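Local coordinates for protein-tyrosine-phosphatase PTP1 (Arabidopsis thaliana, PDB 6KRW) that removes phosphate from phosphotyrosine in proteins, acting on the MAP kinase MPK6 and modulating plant defence responses, at residues A[31-36]-A[286-291]; A[45-48]-A[54-57]; A[244-249]-A[280-285]. One frame throughout, in Å; residues are numbered along the deposited sequence. Where two conformers were deposited one is given.

Contact 1: A[31-36]-A[286-291]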
ATOM      1  N   ALA A  31      18.330  13.172   4.941  1.00 27.46           N
ATOM      2  CA  ALA A  31      17.662  13.883   6.054  1.00 27.29           C
ATOM      3  C   ALA A  31      17.121  15.221   5.535  1.00 29.57           C
ATOM      4  O   ALA A  31      15.974  15.572   5.892  1.00 28.84           O
ATOM      5  CB  ALA A  31      18.597  14.065   7.226  1.00 30.11           C
ATOM      6  N   HIS A  32      17.939  15.923   4.737  1.00 31.91           N
ATOM      7  CA  HIS A  32      17.568  17.247   4.166  1.00 31.90           C
ATOM      8  C   HIS A  32      16.323  17.077   3.297  1.00 28.53           C
ATOM      9  O   HIS A  32      15.418  17.939   3.372  1.00 30.58           O
ATOM     10  CB  HIS A  32      18.743  17.850   3.383  1.00 32.99           C
ATOM     11  CG  HIS A  32      18.562  19.286   3.030  1.00 59.97           C
ATOM     12  ND1 HIS A  32      18.064  19.695   1.809  1.00 93.00           N
ATOM     13  CD2 HIS A  32      18.843  20.410   3.722  1.00 71.71           C
ATOM     14  CE1 HIS A  32      18.033  21.010   1.767  1.00121.34           C
ATOM     15  NE2 HIS A  32      18.509  21.475   2.928  1.00118.66           N
ATOM     16  N   GLU A  33      16.274  16.029   2.478  1.00 28.31           N
ATOM     17  CA  GLU A  33      15.080  15.796   1.623  1.00 24.82           C
ATOM     18  C   GLU A  33      13.836  15.676   2.509  1.00 23.97           C
ATOM     19  O   GLU A  33      12.791  16.290   2.202  1.00 25.32           O
ATOM     20  CB  GLU A  33      15.238  14.554   0.750  1.00 24.54           C
ATOM     21  CG  GLU A  33      16.297  14.664  -0.322  1.00 25.32           C
ATOM     22  CD  GLU A  33      16.514  13.412  -1.154  1.00 29.76           C
ATOM     23  OE1 GLU A  33      17.244  13.480  -2.155  1.00 34.75           O
ATOM     24  OE2 GLU A  33      15.971  12.352  -0.773  1.00 25.58           O
ATOM     25  N   PHE A  34      13.894  14.843   3.553  1.00 23.63           N
ATOM     26  CA  PHE A  34      12.688  14.629   4.388  1.00 22.99           C
ATOM     27  C   PHE A  34      12.291  15.913   5.125  1.00 24.27           C
ATOM     28  O   PHE A  34      11.088  16.199   5.204  1.00 24.46           O
ATOM     29  CB  PHE A  34      12.882  13.461   5.359  1.00 23.21           C
ATOM     30  CG  PHE A  34      11.599  13.053   6.011  1.00 23.35           C
ATOM     31  CD1 PHE A  34      10.650  12.342   5.291  1.00 25.71           C
ATOM     32  CD2 PHE A  34      11.295  13.434   7.312  1.00 25.63           C
ATOM     33  CE1 PHE A  34       9.446  11.988   5.878  1.00 27.80           C
ATOM     34  CE2 PHE A  34      10.076  13.101   7.880  1.00 27.64           C
ATOM     35  CZ  PHE A  34       9.161  12.361   7.170  1.00 28.44           C
ATOM     36  N   THR A  35      13.263  16.646   5.667  1.00 26.31           N
ATOM     37  CA  THR A  35      12.964  17.933   6.332  1.00 26.57           C
ATOM     38  C   THR A  35      12.259  18.872   5.343  1.00 26.58           C
ATOM     39  O   THR A  35      11.291  19.579   5.749  1.00 28.87           O
ATOM     40  CB  THR A  35      14.246  18.532   6.914  1.00 31.11           C
ATOM     41  OG1 THR A  35      14.756  17.609   7.876  1.00 37.56           O
ATOM     42  CG2 THR A  35      13.992  19.864   7.574  1.00 36.05           C
ATOM     43  N   GLY A  36      12.711  18.886   4.091  1.00 26.56           N
ATOM     44  CA  GLY A  36      12.067  19.727   3.062  1.00 27.03           C
ATOM     45  C   GLY A  36      10.642  19.282   2.786  1.00 24.51           C
ATOM     46  O   GLY A  36       9.745  20.127   2.627  1.00 28.19           O
ATOM     47  N   ASP A 286      12.837   8.049   9.807  1.00 24.18           N
ATOM     48  CA  ASP A 286      13.328   6.652   9.762  1.00 25.50           C
ATOM     49  C   ASP A 286      12.646   5.866   8.638  1.00 21.72           C
ATOM     50  O   ASP A 286      13.337   5.088   7.957  1.00 23.49           O
ATOM     51  CB  ASP A 286      13.138   5.957  11.112  1.00 28.85           C
ATOM     52  CG  ASP A 286      14.126   6.388  12.171  1.00 36.07           C
ATOM     53  OD1 ASP A 286      15.146   7.029  11.824  1.00 39.73           O
ATOM     54  OD2 ASP A 286      13.871   6.074  13.333  1.00 42.25           O
ATOM     55  N   GLN A 287      11.356   6.110   8.379  1.00 21.47           N
ATOM     56  CA  GLN A 287      10.666   5.424   7.266  1.00 21.11           C
ATOM     57  C   GLN A 287      11.267   5.873   5.936  1.00 21.10           C
ATOM     58  O   GLN A 287      11.412   5.056   5.060  1.00 19.74           O
ATOM     59  CB  GLN A 287       9.157   5.664   7.326  1.00 19.87           C
ATOM     60  CG  GLN A 287       8.501   4.797   8.398  1.00 23.90           C
ATOM     61  CD  GLN A 287       7.064   5.163   8.651  1.00 23.47           C
ATOM     62  OE1 GLN A 287       6.526   6.078   8.026  1.00 25.40           O
ATOM     63  NE2 GLN A 287       6.413   4.454   9.562  1.00 24.85           N
ATOM     64  N   TYR A 288      11.602   7.162   5.819  1.00 19.95           N
ATOM     65  CA  TYR A 288      12.194   7.675   4.572  1.00 19.63           C
ATOM     66  C   TYR A 288      13.560   7.035   4.347  1.00 20.31           C
ATOM     67  O   TYR A 288      13.860   6.612   3.255  1.00 19.88           O
ATOM     68  CB  TYR A 288      12.229   9.206   4.656  1.00 19.89           C
ATOM     69  CG  TYR A 288      12.572   9.875   3.355  1.00 20.84           C
ATOM     70  CD1 TYR A 288      11.652   9.895   2.318  1.00 21.57           C
ATOM     71  CD2 TYR A 288      13.805  10.445   3.149  1.00 20.50           C
ATOM     72  CE1 TYR A 288      11.954  10.495   1.111  1.00 21.59           C
ATOM     73  CE2 TYR A 288      14.105  11.074   1.949  1.00 22.27           C
ATOM     74  CZ  TYR A 288      13.192  11.052   0.913  1.00 21.09           C
ATOM     75  OH  TYR A 288      13.462  11.673  -0.291  1.00 23.71           O
ATOM     76  N   PHE A 289      14.355   6.924   5.404  1.00 21.91           N
ATOM     77  CA  PHE A 289      15.668   6.225   5.313  1.00 22.01           C
ATOM     78  C   PHE A 289      15.439   4.761   4.920  1.00 22.32           C
ATOM     79  O   PHE A 289      16.201   4.211   4.109  1.00 23.07           O
ATOM     80  CB  PHE A 289      16.450   6.333   6.627  1.00 24.06           C
ATOM     81  CG  PHE A 289      17.370   7.521   6.671  1.00 24.61           C
ATOM     82  CD1 PHE A 289      18.671   7.430   6.201  1.00 29.65           C
ATOM     83  CD2 PHE A 289      16.938   8.731   7.180  1.00 27.76           C
ATOM     84  CE1 PHE A 289      19.519   8.522   6.252  1.00 28.16           C
ATOM     85  CE2 PHE A 289      17.784   9.834   7.198  1.00 29.83           C
ATOM     86  CZ  PHE A 289      19.077   9.723   6.755  1.00 28.27           C
ATOM     87  N   PHE A 290      14.419   4.137   5.496  1.00 21.71           N
ATOM     88  CA  PHE A 290      14.137   2.707   5.199  1.00 21.05           C
ATOM     89  C   PHE A 290      13.813   2.542   3.711  1.00 22.97           C
ATOM     90  O   PHE A 290      14.216   1.563   3.107  1.00 23.02           O
ATOM     91  CB  PHE A 290      13.028   2.192   6.112  1.00 22.06           C
ATOM     92  CG  PHE A 290      12.709   0.729   5.942  1.00 21.68           C
ATOM     93  CD1 PHE A 290      13.478  -0.244   6.568  1.00 23.29           C
ATOM     94  CD2 PHE A 290      11.649   0.312   5.164  1.00 23.07           C
ATOM     95  CE1 PHE A 290      13.182  -1.591   6.398  1.00 24.00           C
ATOM     96  CE2 PHE A 290      11.352  -1.033   4.996  1.00 26.99           C
ATOM     97  CZ  PHE A 290      12.128  -1.992   5.624  1.00 24.97           C
ATOM     98  N   CYS A 291      13.102   3.523   3.117  1.00 20.71           N
ATOM     99  CA  CYS A 291      12.823   3.498   1.659  1.00 19.57           C
ATOM    100  C   CYS A 291      14.151   3.401   0.911  1.00 21.23           C
ATOM    101  O   CYS A 291      14.307   2.573   0.050  1.00 21.53           O
ATOM    102  CB  CYS A 291      12.172   4.789   1.157  1.00 23.48           C
ATOM    103  SG  CYS A 291      10.453   5.020   1.627  1.00 23.76           S
TER
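Tyr-288 reaches Glu-33 across the gap between two helices of the classical tyrosine phosphatase fold, helix 27-39 near the N-terminus and the C-terminal helix 285-303. The phenol OH donates a hydrogen bond of 2.6 Å to Glu-33 OE2. The oxygen lies in the plane of the phenol ring, at its edge, whereas the hydroxyl meets the carboxylate from above its plane. Glu-33 CB also lies 3.5 Å from Tyr-288 OH, so the base of the acid packs against the hydroxyl it binds. Phe-34 takes the inner part of the same tyrosine: its CD1 lies 3.6 Å from Tyr-288 CB, and its CB lies 3.9 Å from Tyr-288 CD2. The ring planes are inclined at 40°, with centroids 5.6 Å apart, and the two side chains run alongside each other, pointing opposite ways. Each has CG anti to the backbone N (chi1 -169° in both), which projects the rings across the gap. The axes of these short segments are 10.0 Å apart at 129°, a spacing bridged mainly by side chains, with Ala-31 N the backbone atom that meets a ring, 4.0 Å from Phe-289 CZ. A leucine in place of Tyr-288 would probably leave Glu-33 OE2 without one of its donors and open a gap beside Glu-33 CB. Farther out, Tyr-292 meets Tyr-288 edge-to-face and gives OE2 a second hydrogen bond. With Lys-23 nearby, the carboxylate is likely to remain charged: Lys-23 NZ forms a salt bridge with Glu-33 OE1.

Contact 2: A[45-48]-A[54-57]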
ATOM      1  N   SER A  45      -6.423  21.830   8.224  1.00 16.96           N
ATOM      2  CA  SER A  45      -7.603  22.629   7.807  1.00 15.89           C
ATOM      3  C   SER A  45      -7.844  22.517   6.303  1.00 16.00           C
ATOM      4  O   SER A  45      -9.018  22.718   5.885  1.00 16.93           O
ATOM      5  CB  SER A  45      -7.457  24.060   8.223  1.00 15.45           C
ATOM      6  OG  SER A  45      -6.324  24.644   7.605  1.00 17.06           O
ATOM      7  N   GLU A  46      -6.821  22.194   5.516  1.00 15.10           N
ATOM      8  CA  GLU A  46      -6.998  22.058   4.054  1.00 15.58           C
ATOM      9  C   GLU A  46      -7.974  20.932   3.746  1.00 16.84           C
ATOM     10  O   GLU A  46      -8.631  20.944   2.685  1.00 16.53           O
ATOM     11  CB  GLU A  46      -5.659  21.885   3.358  1.00 16.67           C
ATOM     12  CG  GLU A  46      -4.742  23.083   3.522  1.00 18.88           C
ATOM     13  CD  GLU A  46      -3.420  22.999   2.806  1.00 18.39           C
ATOM     14  OE1 GLU A  46      -3.427  22.978   1.551  1.00 23.45           O
ATOM     15  OE2 GLU A  46      -2.374  22.920   3.506  1.00 21.84           O
ATOM     16  N   LEU A  47      -8.032  19.903   4.604  1.00 16.24           N
ATOM     17  CA  LEU A  47      -8.929  18.753   4.362  1.00 16.33           C
ATOM     18  C   LEU A  47     -10.391  19.196   4.339  1.00 16.44           C
ATOM     19  O   LEU A  47     -11.199  18.530   3.685  1.00 16.60           O
ATOM     20  CB  LEU A  47      -8.704  17.698   5.461  1.00 17.23           C
ATOM     21  CG  LEU A  47      -7.306  17.112   5.490  1.00 17.11           C
ATOM     22  CD1 LEU A  47      -7.172  16.239   6.715  1.00 19.06           C
ATOM     23  CD2 LEU A  47      -7.005  16.326   4.236  1.00 17.69           C
ATOM     24  N   LEU A  48     -10.747  20.300   5.010  1.00 16.48           N
ATOM     25  CA  LEU A  48     -12.166  20.718   5.013  1.00 16.52           C
ATOM     26  C   LEU A  48     -12.620  21.159   3.608  1.00 16.88           C
ATOM     27  O   LEU A  48     -13.820  21.110   3.378  1.00 19.14           O
ATOM     28  CB  LEU A  48     -12.351  21.898   5.961  1.00 17.14           C
ATOM     29  CG  LEU A  48     -12.018  21.602   7.413  1.00 18.22           C
ATOM     30  CD1 LEU A  48     -12.161  22.876   8.217  1.00 19.36           C
ATOM     31  CD2 LEU A  48     -12.910  20.491   7.940  1.00 22.11           C
ATOM     32  N   ALA A  54     -15.217  12.770   2.865  1.00 19.64           N
ATOM     33  CA  ALA A  54     -14.660  12.096   4.058  1.00 21.78           C
ATOM     34  C   ALA A  54     -15.081  12.826   5.331  1.00 26.83           C
ATOM     35  O   ALA A  54     -15.197  12.135   6.390  1.00 28.34           O
ATOM     36  CB  ALA A  54     -13.153  12.031   3.973  1.00 20.93           C
ATOM     37  N   MET A  55     -15.194  14.155   5.266  1.00 26.55           N
ATOM     38  CA  MET A  55     -15.453  15.003   6.463  1.00 34.27           C
ATOM     39  C   MET A  55     -16.969  15.149   6.686  1.00 41.89           C
ATOM     40  O   MET A  55     -17.339  15.736   7.690  1.00 41.09           O
ATOM     41  CB  MET A  55     -14.785  16.382   6.351  1.00 42.86           C
ATOM     42  CG  MET A  55     -13.259  16.348   6.299  1.00 42.48           C
ATOM     43  SD  MET A  55     -12.519  15.485   7.674  1.00 49.06           S
ATOM     44  CE  MET A  55     -10.793  15.519   7.225  1.00 52.93           C
ATOM     45  N   ASN A  56     -17.799  14.585   5.800  1.00 33.80           N
ATOM     46  CA  ASN A  56     -19.280  14.612   5.917  1.00 39.56           C
ATOM     47  C   ASN A  56     -19.705  13.990   7.240  1.00 38.85           C
ATOM     48  O   ASN A  56     -19.131  12.943   7.592  1.00 35.77           O
ATOM     49  CB  ASN A  56     -19.941  13.750   4.839  1.00 52.73           C
ATOM     50  CG  ASN A  56     -20.740  14.555   3.858  1.00 66.96           C
ATOM     51  OD1 ASN A  56     -21.186  15.643   4.192  1.00 81.16           O
ATOM     52  ND2 ASN A  56     -20.930  14.012   2.665  1.00 62.44           N
ATOM     53  N   SER A  57     -20.783  14.499   7.827  1.00 44.35           N
ATOM     54  CA  SER A  57     -21.314  13.952   9.104  1.00 44.89           C
ATOM     55  C   SER A  57     -21.729  12.485   8.917  1.00 46.95           C
ATOM     56  O   SER A  57     -21.512  11.685   9.844  1.00 46.77           O
ATOM     57  CB  SER A  57     -22.450  14.792   9.614  1.00 55.36           C
ATOM     58  OG  SER A  57     -23.571  14.654   8.756  1.00 58.07           O
TER
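Leu-48 and Met-55 bring their CA atoms to 6.8 Å, the nearest backbone approach between a short helix, 47-50, and a weakly bonded helical turn, 52-55, that follow each other in the N-terminal part of the tyrosine phosphatase fold. No hydrogen bond joins segments 45-48 and 54-57, and the link is apolar. Met-55 carries it. Its chain bends at chi2 (-55°) and then runs straight through the sulfur (chi3 175°), which delivers the terminal methyl to the flank of Leu-47. There CE stands 3.5 Å from Leu-47 CB, a tight carbon contact, and 3.7 Å from Leu-47 CD1, so the methyl touches both the root and one branch of the leucine. The same leucine packs on Ile-279, which ties this short helix to the loop ahead of helix 285-303. Met-55 also rests on Val-69, and Ala-54 O accepts a hydrogen bond from Asn-63 ND2. Asn-63 belongs to the KNRY motif, which in classical phosphatases forms the phosphotyrosine-recognition loop; the turn at 52-55 is thus bonded to what is probably that loop. Leu-48, more exposed, adds a looser touch: its CD2 is 4.5 Å from Met-55 CG.

Contact 3: A[244-249]-A[280-285]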
ATOM      1  N   THR A 244       2.281   2.141   4.873  1.00 18.61           N
ATOM      2  CA  THR A 244       1.680   2.000   3.531  1.00 19.03           C
ATOM      3  C   THR A 244       2.452   2.849   2.513  1.00 17.25           C
ATOM      4  O   THR A 244       2.813   2.351   1.488  1.00 17.71           O
ATOM      5  CB  THR A 244       0.219   2.427   3.590  1.00 17.83           C
ATOM      6  OG1 THR A 244      -0.484   1.456   4.352  1.00 20.61           O
ATOM      7  CG2 THR A 244      -0.428   2.524   2.224  1.00 18.78           C
ATOM      8  N   GLY A 245       2.693   4.117   2.825  1.00 16.18           N
ATOM      9  CA  GLY A 245       3.415   4.979   1.871  1.00 17.43           C
ATOM     10  C   GLY A 245       4.832   4.514   1.634  1.00 16.36           C
ATOM     11  O   GLY A 245       5.333   4.584   0.513  1.00 17.63           O
ATOM     12  N   THR A 246       5.501   4.037   2.693  1.00 18.24           N
ATOM     13  CA  THR A 246       6.880   3.533   2.580  1.00 17.67           C
ATOM     14  C   THR A 246       6.876   2.319   1.640  1.00 16.50           C
ATOM     15  O   THR A 246       7.711   2.261   0.766  1.00 17.82           O
ATOM     16  CB  THR A 246       7.423   3.233   3.981  1.00 18.44           C
ATOM     17  OG1 THR A 246       7.323   4.384   4.823  1.00 19.56           O
ATOM     18  CG2 THR A 246       8.852   2.744   3.959  1.00 21.79           C
ATOM     19  N   TYR A 247       5.998   1.327   1.875  1.00 19.01           N
ATOM     20  CA  TYR A 247       5.961   0.143   0.985  1.00 19.86           C
ATOM     21  C   TYR A 247       5.705   0.596  -0.463  1.00 20.18           C
ATOM     22  O   TYR A 247       6.396   0.180  -1.394  1.00 19.23           O
ATOM     23  CB  TYR A 247       4.929  -0.911   1.413  1.00 19.76           C
ATOM     24  CG  TYR A 247       4.965  -2.014   0.404  1.00 20.81           C
ATOM     25  CD1 TYR A 247       5.976  -2.980   0.454  1.00 24.86           C
ATOM     26  CD2 TYR A 247       4.087  -2.044  -0.655  1.00 21.95           C
ATOM     27  CE1 TYR A 247       6.108  -3.884  -0.573  1.00 28.66           C
ATOM     28  CE2 TYR A 247       4.210  -2.950  -1.687  1.00 26.03           C
ATOM     29  CZ  TYR A 247       5.222  -3.885  -1.623  1.00 34.00           C
ATOM     30  OH  TYR A 247       5.372  -4.681  -2.683  1.00 31.69           O
ATOM     31  N   CYS A 248       4.687   1.425  -0.656  1.00 18.35           N
ATOM     32  CA  CYS A 248       4.340   1.888  -2.034  1.00 16.48           C
ATOM     33  C   CYS A 248       5.567   2.564  -2.679  1.00 16.92           C
ATOM     34  O   CYS A 248       5.805   2.363  -3.856  1.00 17.89           O
ATOM     35  CB  CYS A 248       3.152   2.837  -2.001  1.00 18.47           C
ATOM     36  SG  CYS A 248       1.593   2.027  -1.591  0.96 19.52           S
ATOM     37  N   ALA A 249       6.315   3.368  -1.924  1.00 17.60           N
ATOM     38  CA  ALA A 249       7.480   4.082  -2.484  1.00 17.91           C
ATOM     39  C   ALA A 249       8.522   3.083  -2.973  1.00 17.87           C
ATOM     40  O   ALA A 249       9.139   3.269  -4.035  1.00 18.01           O
ATOM     41  CB  ALA A 249       8.047   5.066  -1.507  1.00 17.96           C
ATOM     42  N   GLY A 280       0.117  12.812   3.919  1.00 17.47           N
ATOM     43  CA  GLY A 280       1.062  12.286   4.929  1.00 18.89           C
ATOM     44  C   GLY A 280       1.732  10.979   4.541  1.00 17.30           C
ATOM     45  O   GLY A 280       2.361  10.346   5.420  1.00 20.31           O
ATOM     46  N   MET A 281       1.669  10.546   3.300  1.00 16.86           N
ATOM     47  CA  MET A 281       2.361   9.297   2.892  1.00 16.77           C
ATOM     48  C   MET A 281       3.843   9.403   3.255  1.00 18.19           C
ATOM     49  O   MET A 281       4.474  10.366   2.940  1.00 18.27           O
ATOM     50  CB  MET A 281       2.179   9.052   1.390  1.00 17.38           C
ATOM     51  CG  MET A 281       0.750   8.751   1.026  1.00 16.72           C
ATOM     52  SD  MET A 281       0.312   7.002   1.190  0.96 17.84           S
ATOM     53  CE  MET A 281       0.928   6.404  -0.370  1.00 18.88           C
ATOM     54  N   VAL A 282       4.352   8.345   3.947  1.00 17.86           N
ATOM     55  CA  VAL A 282       5.720   8.248   4.539  1.00 19.03           C
ATOM     56  C   VAL A 282       5.747   9.173   5.749  1.00 20.02           C
ATOM     57  O   VAL A 282       5.955  10.388   5.602  1.00 20.85           O
ATOM     58  CB  VAL A 282       6.890   8.474   3.560  1.00 19.39           C
ATOM     59  CG1 VAL A 282       8.232   8.109   4.218  1.00 18.78           C
ATOM     60  CG2 VAL A 282       6.711   7.667   2.300  1.00 18.71           C
ATOM     61  N   GLN A 283       5.548   8.612   6.944  1.00 20.43           N
ATOM     62  CA  GLN A 283       5.309   9.435   8.149  1.00 22.78           C
ATOM     63  C   GLN A 283       6.585   9.914   8.836  1.00 23.10           C
ATOM     64  O   GLN A 283       6.540  11.003   9.429  1.00 27.82           O
ATOM     65  CB  GLN A 283       4.388   8.689   9.101  1.00 23.23           C
ATOM     66  CG  GLN A 283       2.945   8.760   8.659  1.00 27.26           C
ATOM     67  CD  GLN A 283       2.394  10.080   9.120  1.00 31.13           C
ATOM     68  OE1 GLN A 283       2.199  10.296  10.314  1.00 34.06           O
ATOM     69  NE2 GLN A 283       2.146  10.968   8.162  1.00 29.89           N
ATOM     70  N   THR A 284       7.670   9.159   8.796  1.00 22.35           N
ATOM     71  CA  THR A 284       8.822   9.529   9.660  1.00 22.64           C
ATOM     72  C   THR A 284      10.124   9.566   8.873  1.00 23.13           C
ATOM     73  O   THR A 284      10.221   8.929   7.839  1.00 22.54           O
ATOM     74  CB  THR A 284       8.968   8.564  10.844  1.00 24.98           C
ATOM     75  OG1 THR A 284       9.430   7.319  10.334  1.00 25.28           O
ATOM     76  CG2 THR A 284       7.688   8.353  11.624  1.00 27.23           C
ATOM     77  N   MET A 285      11.124  10.227   9.436  0.50 22.71           N
ATOM     78  CA  MET A 285      12.446  10.266   8.768  0.50 24.33           C
ATOM     79  C   MET A 285      13.053   8.854   8.760  0.50 24.38           C
ATOM     80  O   MET A 285      13.682   8.497   7.764  0.50 23.02           O
ATOM     81  CB  MET A 285      13.377  11.262   9.463  0.50 25.31           C
ATOM     82  CG  MET A 285      14.697  11.444   8.747  0.50 32.06           C
ATOM     83  SD  MET A 285      15.810  12.629   9.553  0.52 29.21           S
ATOM     84  CE  MET A 285      14.976  14.162   9.145  0.50 27.44           C
TER
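Gly-280 O accepts a hydrogen bond of 2.8 Å from Gln-283 NE2, closing the loop whose next residues, Met-281 and Val-282, press on Gly-245. This is the Q-loop of a classical tyrosine phosphatase, and it lies against the first turns of helix 242-259, which begins within the phosphate-binding P-loop. The bond is nearly straight, 171° at the hydrogen; it uses a lone pair in the carbonyl plane and lies close to the plane of the glutamine amide. In this structure it holds the amide end of the side chain, which by similarity takes part in substrate binding. The loop packs directly on the backbone of Gly-245. Met-281, bent at chi2 and chi3 (-86° and -83°), folds back so that SD and CE lie over the glycine, with CE 3.6 Å from Gly-245 CA. A CB built on Gly-245 would fall 2.6 Å from Val-282 N, too close to be tolerated. Val-282 sets CG2 3.7 Å from Gly-245 C. Outside the pair, Arg-275 binds the carbonyls of Met-281 and Val-282, and the backbone of Val-282 hydrogen-bonds to Ile-241 of the P-loop. These bonds brace the Q-loop beside the catalytic loop that holds Cys-237. Thr-246 spends its hydroxyl on Gly-242 O, while the same OG1 lies 3.9 Å from Val-282 CG1.

In the fold
The three contacts differ in depth and chemistry. Contact 3 is buried, its centre about 9 Å from that of the chain, and relies on close apolar packing against a glycine next to the active site. Contact 1 lies farther out and adds a carboxylate, probably charged, to its aromatic side chains. Contact 2, the outermost, is a small, partly buried apolar link between two short helical turns near the surface. Contacts 1 and 3 adjoin: segment 286-291 continues from 280-285, Phe-34 CZ comes 3.4 Å from Thr-284 C, and Gln-287 CB 3.4 Å from Thr-246 OG1. Contact 2 touches neither, its nearest atoms about 8 Å from those of contact 3, although helix 47-50 follows helix 27-39 in the chain.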